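Local coordinates for PHB depolymerase (Penicillium funiculosum, PDB 2D81), which cleaves polyhydroxybutyrate, a biopolyester of 3-hydroxybutyrate units, probably by the serine-hydrolase chemistry usual in circularly permuted alpha/beta hydrolases such as this one, at residues F6-P10 with G217-L223; F191-Y197 with G308-Q312; L208-C214 with A251-I257. One frame throughout, in Å; residues are numbered along the deposited sequence.

Contact 1. Residues F6-P10 with G217-L223; sequences FNVNP and GATVCSL
A parallel beta bridge between Val8 and Cys221 joins the short strand 8-9 to the N-terminal end of strand 221-227, an inner strand of the alpha/beta hydrolase sheet. Cys221 uses both its backbone N-H and its carbonyl: its N gives a nearly straight bond to Asn7 O (2.8 Å, 165°), and its O receives Asn9 N at 3.2 Å. Val8, between these two bonds, brings its CA to 3.1 Å from Cys221 O in a CA-H...O contact. On the face that Val8 and Cys221 share, Val8 CG1 lies 3.8 Å from Leu223 CB, the two side chains meeting at about a right angle.

Asn7 adds a side-chain grip. With CG anti to the backbone nitrogen (chi1 -173°), the amide extends toward the loop 217-220, and ND2 reaches Gly217 O at 2.9 Å, approaching from above the carbonyl plane. Val220 straddles segment 6-10: its CG2 lies 3.6 Å from Asn7 ND2, while its CG1 packs on Asn9 CB at 4.0 Å. Asn7 OD1 is taken by Gln318 N, so one amide links the loop to the C-terminus.

Ile313 and Val314 of helix 301-314 pack on Val8, and Ile257 of strand 256-260 also touches it. On the other edge of strand 221-227, Ser222 is bonded through its backbone to Asn255 and Ile257; at Pro10 the chain turns a corner and leads on to strand 13-18.

Contact 2. Residues F191-Y197 with G308-Q312; sequences FAQSGSY and GQVKQ
Where the edge strand 187-192 gives way, through a short loop, to the 3-10 segment 196-197, Tyr197 and Phe191 pack against helix 301-314, chiefly through Gln309. Extended beyond CG (chi2 174°), the Gln309 side chain carries its amide between the two aromatic residues. NE2 donates to Tyr197 O at 3.0 Å (157°); the acceptor lies in the plane of the amide, and the N-H meets a lone pair of the carbonyl. On the other branch OE1 abuts the edge of the Phe191 ring, 3.3 Å from CZ, ring and amide being turned 76° apart. This oxygen is buried and has no hydrogen-bonding partner.

Helix 301-314 is the last helix of the chain and packs on the alpha/beta hydrolase sheet: Phe191 and Gln309 both touch Leu259 of strand 256-260, and Val310 reaches Leu223 and Val225 of strand 221-227.

The Tyr197 ring meets the helix obliquely, with CE2 3.5 Å from Gly308 O. A side chain on Gly308 would probably run into Ser196 O, consistent with glycine here. Farther along, Tyr197 OH sits 3.1 Å from Gln312 CG, and the bent Gln312 chain directs its NE2 to Leu3 O in the N-terminal segment.

Contact 3. Residues L208-C214 with A251-I257; sequences LYVPQSC and ADTNNMI
Asp252 OD2 is gripped by two hydroxyls, Tyr209 OH across the contact and Ser185 OG. The bond from Tyr209 OH is very short, 2.5 Å; the carboxylate oxygen lies in the plane of the tyrosine ring, at its edge, although the two flat groups are 57° apart. Gly186 N binds the same phenol oxygen, and Asn180 ND2 holds Asp252 OD1, which probably limits the rotation of both groups. Tyr209 has its CG anti to the backbone nitrogen (chi1 179°), which carries the ring out to the aspartate.

A second polar cluster joins Ser213 to the turn. Ser213 OG donates to a lone pair of Asn255 OD1 at 2.8 Å and accepts a hydrogen bond from water 2 at 2.7 Å. That water also donates to Asp252 O (2.6 Å) and accepts from Asn255 N (2.9 Å), while water 1 links Ser213 N to Asp252 O, the latter weakly. An alanine in place of Asn255 would probably leave the Ser213 hydroxyl without its protein acceptor, held through water 2 alone among the partners described here.

Between the clusters the packing is tight: Pro211 CG presses to 3.0 Å from Met256 O, a buried oxygen with no hydrogen-bonding partner. Beyond it Ile257 spreads its branches, CG2 at 4.1 Å from Leu208 CD1 and CG1 at 4.0 Å from Cys214 CB. Here strand 256-260, entered from helix 247-251 through the type I turn Ala251-Asn254, begins beside the end of its antiparallel neighbour 205-210, an arrangement matching the second and fourth strands of the canonical alpha/beta hydrolase sheet.

In the fold
All three contacts involve the same sheet. Contacts 1 and 3 adjoin where strands 221-227 and 256-260 begin, through the Cys214-Cys221 disulfide and the probable bond from Ser222 N to Asn255 O; contact 2 lies at the finish of the edge strand 187-192, toward the opposite end. Contact 3 is the most buried and combines charged, water-mediated and apolar elements, whereas contact 1, partly buried, relies mainly on parallel backbone bonds. Contact 2, also partly buried, joins helix to strand end through glutamine and aromatic side chains, and meets contact 1 at Val310 on Leu223 and contact 3 at Phe191 on Leu208. Segment 6-10 runs beside the C-terminal Gln318, whereas Thr1 pairs with Ala192 of contact 2.

Contact 1. Residues F6-P10 with G217-L223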
loop_
_atom_site.group_PDB
_atom_site.type_symbol
_atom_site.label_atom_id
_atom_site.label_comp_id
_atom_site.label_asym_id
_atom_site.label_seq_id
_atom_site.Cartn_x
_atom_site.Cartn_y
_atom_site.Cartn_z
ATOM N N PHE A 6 19.179 -6.183 4.520
ATOM C CA PHE A 6 19.382 -5.399 5.731
ATOM C C PHE A 6 19.059 -6.212 6.979
ATOM O O PHE A 6 18.472 -7.290 6.893
ATOM C CB PHE A 6 18.514 -4.138 5.700
ATOM C CG PHE A 6 18.951 -3.125 4.684
ATOM C CD1 PHE A 6 18.473 -3.175 3.379
ATOM C CD2 PHE A 6 19.858 -2.131 5.029
ATOM C CE1 PHE A 6 18.894 -2.243 2.431
ATOM C CE2 PHE A 6 20.285 -1.196 4.089
ATOM C CZ PHE A 6 19.802 -1.252 2.788
ATOM N N ASN A 7 19.451 -5.694 8.139
ATOM C CA ASN A 7 19.144 -6.364 9.391
ATOM C C ASN A 7 17.733 -5.982 9.803
ATOM O O ASN A 7 17.525 -5.128 10.669
ATOM C CB ASN A 7 20.140 -5.964 10.483
ATOM C CG ASN A 7 19.959 -6.775 11.752
ATOM O OD1 ASN A 7 19.156 -7.707 11.793
ATOM N ND2 ASN A 7 20.712 -6.431 12.791
ATOM N N VAL A 8 16.764 -6.616 9.155
ATOM C CA VAL A 8 15.355 -6.359 9.419
ATOM C C VAL A 8 14.697 -7.635 9.918
ATOM O O VAL A 8 14.828 -8.692 9.301
ATOM C CB VAL A 8 14.631 -5.888 8.140
ATOM C CG1 VAL A 8 13.136 -5.758 8.405
ATOM C CG2 VAL A 8 15.206 -4.554 7.678
ATOM N N ASN A 9 13.989 -7.539 11.038
ATOM C CA ASN A 9 13.290 -8.699 11.570
ATOM C C ASN A 9 12.111 -9.035 10.662
ATOM O O ASN A 9 11.270 -8.183 10.388
ATOM C CB ASN A 9 12.783 -8.425 12.985
ATOM C CG ASN A 9 12.445 -9.702 13.732
ATOM O OD1 ASN A 9 11.847 -10.618 13.170
ATOM N ND2 ASN A 9 12.824 -9.767 15.004
ATOM N N PRO A 10 12.038 -10.287 10.180
ATOM C CA PRO A 10 10.941 -10.702 9.301
ATOM C C PRO A 10 9.570 -10.568 9.963
ATOM O O PRO A 10 8.545 -10.552 9.283
ATOM C CB PRO A 10 11.284 -12.157 8.982
ATOM C CG PRO A 10 12.784 -12.175 9.061
ATOM C CD PRO A 10 13.046 -11.356 10.300
ATOM N N GLY A 217 23.591 -2.158 9.954
ATOM C CA GLY A 217 23.154 -3.485 10.336
ATOM C C GLY A 217 23.445 -3.789 11.796
ATOM O O GLY A 217 23.160 -4.888 12.275
ATOM N N ALA A 218 24.011 -2.820 12.509
ATOM C CA ALA A 218 24.290 -2.992 13.933
ATOM C C ALA A 218 22.988 -2.993 14.728
ATOM O O ALA A 218 22.921 -3.533 15.834
ATOM C CB ALA A 218 25.203 -1.877 14.426
ATOM N N THR A 219 21.957 -2.387 14.149
ATOM C CA THR A 219 20.661 -2.252 14.806
ATOM C C THR A 219 19.583 -2.969 13.995
ATOM O O THR A 219 19.527 -2.839 12.773
ATOM C CB THR A 219 20.268 -0.768 14.942
ATOM O OG1 THR A 219 21.252 -0.084 15.728
ATOM C CG2 THR A 219 18.906 -0.631 15.605
ATOM N N VAL A 220 18.730 -3.728 14.678
ATOM C CA VAL A 220 17.615 -4.388 14.014
ATOM C C VAL A 220 16.549 -3.370 13.636
ATOM O O VAL A 220 16.122 -2.565 14.463
ATOM C CB VAL A 220 16.986 -5.465 14.914
ATOM C CG1 VAL A 220 15.775 -6.083 14.224
ATOM C CG2 VAL A 220 18.016 -6.541 15.217
ATOM N N CYS A 221 16.126 -3.412 12.378
ATOM C CA CYS A 221 15.158 -2.458 11.857
ATOM C C CYS A 221 13.868 -3.148 11.434
ATOM O O CYS A 221 13.829 -4.366 11.265
ATOM C CB CYS A 221 15.780 -1.693 10.681
ATOM S SG CYS A 221 17.000 -0.472 11.273
ATOM N N SER A 222 12.806 -2.361 11.294
ATOM C CA SER A 222 11.549 -2.851 10.744
ATOM C C SER A 222 11.427 -2.432 9.285
ATOM O O SER A 222 12.274 -1.704 8.772
ATOM C CB SER A 222 10.367 -2.294 11.540
ATOM O OG SER A 222 10.385 -0.875 11.556
ATOM N N LEU A 223 10.365 -2.884 8.626
ATOM C CA LEU A 223 10.154 -2.577 7.218
ATOM C C LEU A 223 8.682 -2.295 6.930
ATOM O O LEU A 223 7.814 -3.127 7.208
ATOM C CB LEU A 223 10.624 -3.745 6.348
ATOM C CG LEU A 223 10.321 -3.659 4.846
ATOM C CD1 LEU A 223 11.086 -2.508 4.211
ATOM C CD2 LEU A 223 10.708 -4.975 4.181
#

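Contact 2. Residues F191-Y197 with G308-Q312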
loop_
_atom_site.group_PDB
_atom_site.type_symbol
_atom_site.label_atom_id
_atom_site.label_comp_id
_atom_site.label_asym_id
_atom_site.label_seq_id
_atom_site.Cartn_x
_atom_site.Cartn_y
_atom_site.Cartn_z
ATOM N N PHE A 191 17.015 0.816 -6.701
ATOM C CA PHE A 191 17.402 -0.552 -7.027
ATOM C C PHE A 191 16.635 -1.039 -8.248
ATOM O O PHE A 191 15.565 -0.517 -8.569
ATOM C CB PHE A 191 17.140 -1.472 -5.828
ATOM C CG PHE A 191 15.682 -1.681 -5.524
ATOM C CD1 PHE A 191 14.973 -2.713 -6.132
ATOM C CD2 PHE A 191 15.015 -0.839 -4.642
ATOM C CE1 PHE A 191 13.616 -2.904 -5.865
ATOM C CE2 PHE A 191 13.658 -1.021 -4.370
ATOM C CZ PHE A 191 12.959 -2.055 -4.983
ATOM N N ALA A 192 17.186 -2.033 -8.937
ATOM C CA ALA A 192 16.537 -2.568 -10.128
ATOM C C ALA A 192 15.373 -3.481 -9.760
ATOM O O ALA A 192 15.556 -4.485 -9.070
ATOM C CB ALA A 192 17.551 -3.334 -10.973
ATOM N N GLN A 193 14.172 -3.127 -10.214
ATOM C CA GLN A 193 13.044 -4.050 -10.142
ATOM C C GLN A 193 13.136 -5.010 -11.319
ATOM O O GLN A 193 12.345 -4.951 -12.262
ATOM C CB GLN A 193 11.716 -3.289 -10.180
ATOM C CG GLN A 193 11.559 -2.296 -9.041
ATOM C CD GLN A 193 10.169 -1.700 -8.973
ATOM O OE1 GLN A 193 9.553 -1.402 -10.000
ATOM N NE2 GLN A 193 9.671 -1.508 -7.761
ATOM N N SER A 194 14.132 -5.886 -11.254
ATOM C CA SER A 194 14.409 -6.833 -12.323
ATOM C C SER A 194 14.218 -8.250 -11.806
ATOM O O SER A 194 14.193 -8.478 -10.599
ATOM C CB SER A 194 15.847 -6.666 -12.804
ATOM O OG SER A 194 16.746 -6.927 -11.742
ATOM N N GLY A 195 14.098 -9.198 -12.726
ATOM C CA GLY A 195 13.940 -10.587 -12.335
ATOM C C GLY A 195 12.789 -10.787 -11.369
ATOM O O GLY A 195 11.657 -10.386 -11.649
ATOM N N SER A 196 13.079 -11.407 -10.228
ATOM C CA SER A 196 12.046 -11.739 -9.253
ATOM C C SER A 196 11.515 -10.493 -8.550
ATOM O O SER A 196 10.507 -10.556 -7.847
ATOM C CB SER A 196 12.600 -12.711 -8.210
ATOM O OG SER A 196 13.590 -12.082 -7.412
ATOM N N TYR A 197 12.199 -9.368 -8.742
ATOM C CA TYR A 197 11.791 -8.102 -8.130
ATOM C C TYR A 197 10.877 -7.316 -9.063
ATOM O O TYR A 197 10.347 -6.273 -8.685
ATOM C CB TYR A 197 13.013 -7.235 -7.812
ATOM C CG TYR A 197 14.028 -7.863 -6.881
ATOM C CD1 TYR A 197 15.350 -7.422 -6.879
ATOM C CD2 TYR A 197 13.677 -8.895 -6.009
ATOM C CE1 TYR A 197 16.302 -7.995 -6.039
ATOM C CE2 TYR A 197 14.625 -9.476 -5.161
ATOM C CZ TYR A 197 15.937 -9.019 -5.187
ATOM O OH TYR A 197 16.889 -9.602 -4.380
ATOM N N GLY A 308 9.035 -10.481 -3.175
ATOM C CA GLY A 308 10.414 -10.855 -3.441
ATOM C C GLY A 308 11.378 -9.789 -2.966
ATOM O O GLY A 308 12.448 -10.093 -2.432
ATOM N N GLN A 309 10.997 -8.533 -3.165
ATOM C CA GLN A 309 11.760 -7.408 -2.648
ATOM C C GLN A 309 11.840 -7.479 -1.130
ATOM O O GLN A 309 12.908 -7.310 -0.544
ATOM C CB GLN A 309 11.103 -6.093 -3.078
ATOM C CG GLN A 309 11.206 -5.814 -4.575
ATOM C CD GLN A 309 10.434 -4.580 -4.988
ATOM O OE1 GLN A 309 10.173 -3.702 -4.170
ATOM N NE2 GLN A 309 10.074 -4.500 -6.270
ATOM N N VAL A 310 10.703 -7.739 -0.493
ATOM C CA VAL A 310 10.655 -7.823 0.959
ATOM C C VAL A 310 11.552 -8.945 1.468
ATOM O O VAL A 310 12.311 -8.761 2.421
ATOM C CB VAL A 310 9.213 -8.065 1.449
ATOM C CG1 VAL A 310 9.213 -8.417 2.926
ATOM C CG2 VAL A 310 8.375 -6.822 1.201
ATOM N N LYS A 311 11.457 -10.109 0.834
ATOM C CA LYS A 311 12.228 -11.273 1.261
ATOM C C LYS A 311 13.723 -10.972 1.218
ATOM O O LYS A 311 14.479 -11.411 2.087
ATOM C CB LYS A 311 11.929 -12.469 0.354
ATOM C CG LYS A 311 10.474 -12.916 0.331
ATOM C CD LYS A 311 10.130 -13.835 1.488
ATOM C CE LYS A 311 8.729 -14.406 1.319
ATOM N NZ LYS A 311 8.387 -15.417 2.356
ATOM N N GLN A 312 14.144 -10.227 0.200
ATOM C CA GLN A 312 15.550 -9.864 0.052
ATOM C C GLN A 312 15.991 -8.947 1.189
ATOM O O GLN A 312 17.032 -9.167 1.809
ATOM C CB GLN A 312 15.774 -9.177 -1.297
ATOM C CG GLN A 312 17.165 -8.565 -1.497
ATOM C CD GLN A 312 18.297 -9.563 -1.314
ATOM O OE1 GLN A 312 18.088 -10.777 -1.346
ATOM N NE2 GLN A 312 19.509 -9.051 -1.131
#

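Contact 3. Residues L208-C214 with A251-I257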
loop_
_atom_site.group_PDB
_atom_site.type_symbol
_atom_site.label_atom_id
_atom_site.label_comp_id
_atom_site.label_asym_id
_atom_site.label_seq_id
_atom_site.Cartn_x
_atom_site.Cartn_y
_atom_site.Cartn_z
ATOM N N LEU A 208 13.907 2.895 -1.862
ATOM C CA LEU A 208 13.679 2.656 -0.442
ATOM C C LEU A 208 14.390 3.711 0.387
ATOM O O LEU A 208 15.512 4.114 0.066
ATOM C CB LEU A 208 14.171 1.259 -0.027
ATOM C CG LEU A 208 15.659 0.916 -0.177
ATOM C CD1 LEU A 208 16.012 -0.251 0.742
ATOM C CD2 LEU A 208 15.966 0.573 -1.622
ATOM N N TYR A 209 13.730 4.167 1.447
ATOM C CA TYR A 209 14.363 5.084 2.380
ATOM C C TYR A 209 15.006 4.312 3.519
ATOM O O TYR A 209 14.344 3.518 4.192
ATOM C CB TYR A 209 13.353 6.074 2.963
ATOM C CG TYR A 209 14.008 7.000 3.954
ATOM C CD1 TYR A 209 14.956 7.933 3.534
ATOM C CD2 TYR A 209 13.768 6.875 5.320
ATOM C CE1 TYR A 209 15.656 8.712 4.451
ATOM C CE2 TYR A 209 14.465 7.651 6.250
ATOM C CZ TYR A 209 15.410 8.564 5.803
ATOM O OH TYR A 209 16.120 9.318 6.705
ATOM N N VAL A 210 16.297 4.551 3.732
ATOM C CA VAL A 210 17.046 3.855 4.772
ATOM C C VAL A 210 17.625 4.846 5.776
ATOM O O VAL A 210 18.548 5.596 5.455
ATOM C CB VAL A 210 18.214 3.033 4.171
ATOM C CG1 VAL A 210 18.992 2.337 5.283
ATOM C CG2 VAL A 210 17.677 2.001 3.185
ATOM N N PRO A 211 17.082 4.870 7.005
ATOM C CA PRO A 211 17.578 5.784 8.041
ATOM C C PRO A 211 19.038 5.460 8.337
ATOM O O PRO A 211 19.489 4.345 8.083
ATOM C CB PRO A 211 16.678 5.474 9.237
ATOM C CG PRO A 211 15.404 5.009 8.595
ATOM C CD PRO A 211 15.910 4.120 7.488
ATOM N N GLN A 212 19.776 6.426 8.876
ATOM C CA GLN A 212 21.176 6.194 9.215
ATOM C C GLN A 212 21.328 4.964 10.109
ATOM O O GLN A 212 22.261 4.175 9.943
ATOM C CB GLN A 212 21.762 7.420 9.921
ATOM C CG GLN A 212 23.213 7.249 10.350
ATOM C CD GLN A 212 24.127 6.911 9.186
ATOM O OE1 GLN A 212 24.227 7.669 8.221
ATOM N NE2 GLN A 212 24.801 5.768 9.273
ATOM N N SER A 213 20.403 4.796 11.050
ATOM C CA SER A 213 20.503 3.721 12.031
ATOM C C SER A 213 20.396 2.336 11.398
ATOM O O SER A 213 20.895 1.360 11.957
ATOM C CB SER A 213 19.419 3.877 13.100
ATOM O OG SER A 213 18.129 3.810 12.520
ATOM N N CYS A 214 19.747 2.248 10.239
ATOM C CA CYS A 214 19.551 0.958 9.579
ATOM C C CYS A 214 20.657 0.624 8.581
ATOM O O CYS A 214 20.705 -0.486 8.054
ATOM C CB CYS A 214 18.182 0.916 8.876
ATOM S SG CYS A 214 16.810 1.145 10.051
ATOM N N ALA A 251 9.927 7.047 9.925
ATOM C CA ALA A 251 10.901 5.970 9.796
ATOM C C ALA A 251 12.243 6.397 10.383
ATOM O O ALA A 251 12.939 5.598 11.019
ATOM C CB ALA A 251 11.072 5.595 8.329
ATOM N N ASP A 252 12.599 7.662 10.173
ATOM C CA ASP A 252 13.960 8.123 10.439
ATOM C C ASP A 252 14.342 8.001 11.909
ATOM O O ASP A 252 15.516 7.839 12.241
ATOM C CB ASP A 252 14.131 9.580 10.004
ATOM C CG ASP A 252 15.584 9.954 9.797
ATOM O OD1 ASP A 252 16.010 11.027 10.270
ATOM O OD2 ASP A 252 16.299 9.168 9.152
ATOM N N THR A 253 13.350 8.087 12.788
ATOM C CA THR A 253 13.615 8.061 14.221
ATOM C C THR A 253 13.171 6.752 14.872
ATOM O O THR A 253 13.154 6.636 16.098
ATOM C CB THR A 253 12.907 9.229 14.931
ATOM O OG1 THR A 253 11.499 9.172 14.661
ATOM C CG2 THR A 253 13.463 10.559 14.445
ATOM N N ASN A 254 12.824 5.764 14.052
ATOM C CA ASN A 254 12.249 4.523 14.560
ATOM C C ASN A 254 12.825 3.267 13.915
ATOM O O ASN A 254 12.151 2.239 13.829
ATOM C CB ASN A 254 10.727 4.550 14.384
ATOM C CG ASN A 254 10.050 5.477 15.369
ATOM O OD1 ASN A 254 9.930 5.157 16.551
ATOM N ND2 ASN A 254 9.615 6.640 14.893
ATOM N N ASN A 255 14.078 3.349 13.483
ATOM C CA ASN A 255 14.788 2.190 12.949
ATOM C C ASN A 255 13.925 1.454 11.937
ATOM O O ASN A 255 13.788 0.233 11.995
ATOM C CB ASN A 255 15.170 1.230 14.076
ATOM C CG ASN A 255 16.067 1.872 15.109
ATOM O OD1 ASN A 255 17.075 2.490 14.772
ATOM N ND2 ASN A 255 15.713 1.719 16.380
ATOM N N MET A 256 13.338 2.208 11.016
ATOM C CA MET A 256 12.397 1.645 10.055
ATOM C C MET A 256 12.824 1.992 8.632
ATOM O O MET A 256 13.106 3.148 8.328
ATOM C CB MET A 256 10.994 2.196 10.321
ATOM C CG MET A 256 9.899 1.573 9.474
ATOM S SD MET A 256 8.316 2.378 9.770
ATOM C CE MET A 256 8.004 1.873 11.485
ATOM N N ILE A 257 12.877 0.980 7.771
ATOM C CA ILE A 257 13.086 1.190 6.344
ATOM C C ILE A 257 11.721 1.289 5.659
ATOM O O ILE A 257 10.800 0.542 5.988
ATOM C CB ILE A 257 13.890 0.017 5.732
ATOM C CG1 ILE A 257 15.300 -0.011 6.335
ATOM C CG2 ILE A 257 13.956 0.151 4.216
ATOM C CD1 ILE A 257 16.147 -1.193 5.871
HETATM O O HOH W 1 18.848 7.177 11.983
HETATM O O HOH W 2 16.090 5.432 13.157
#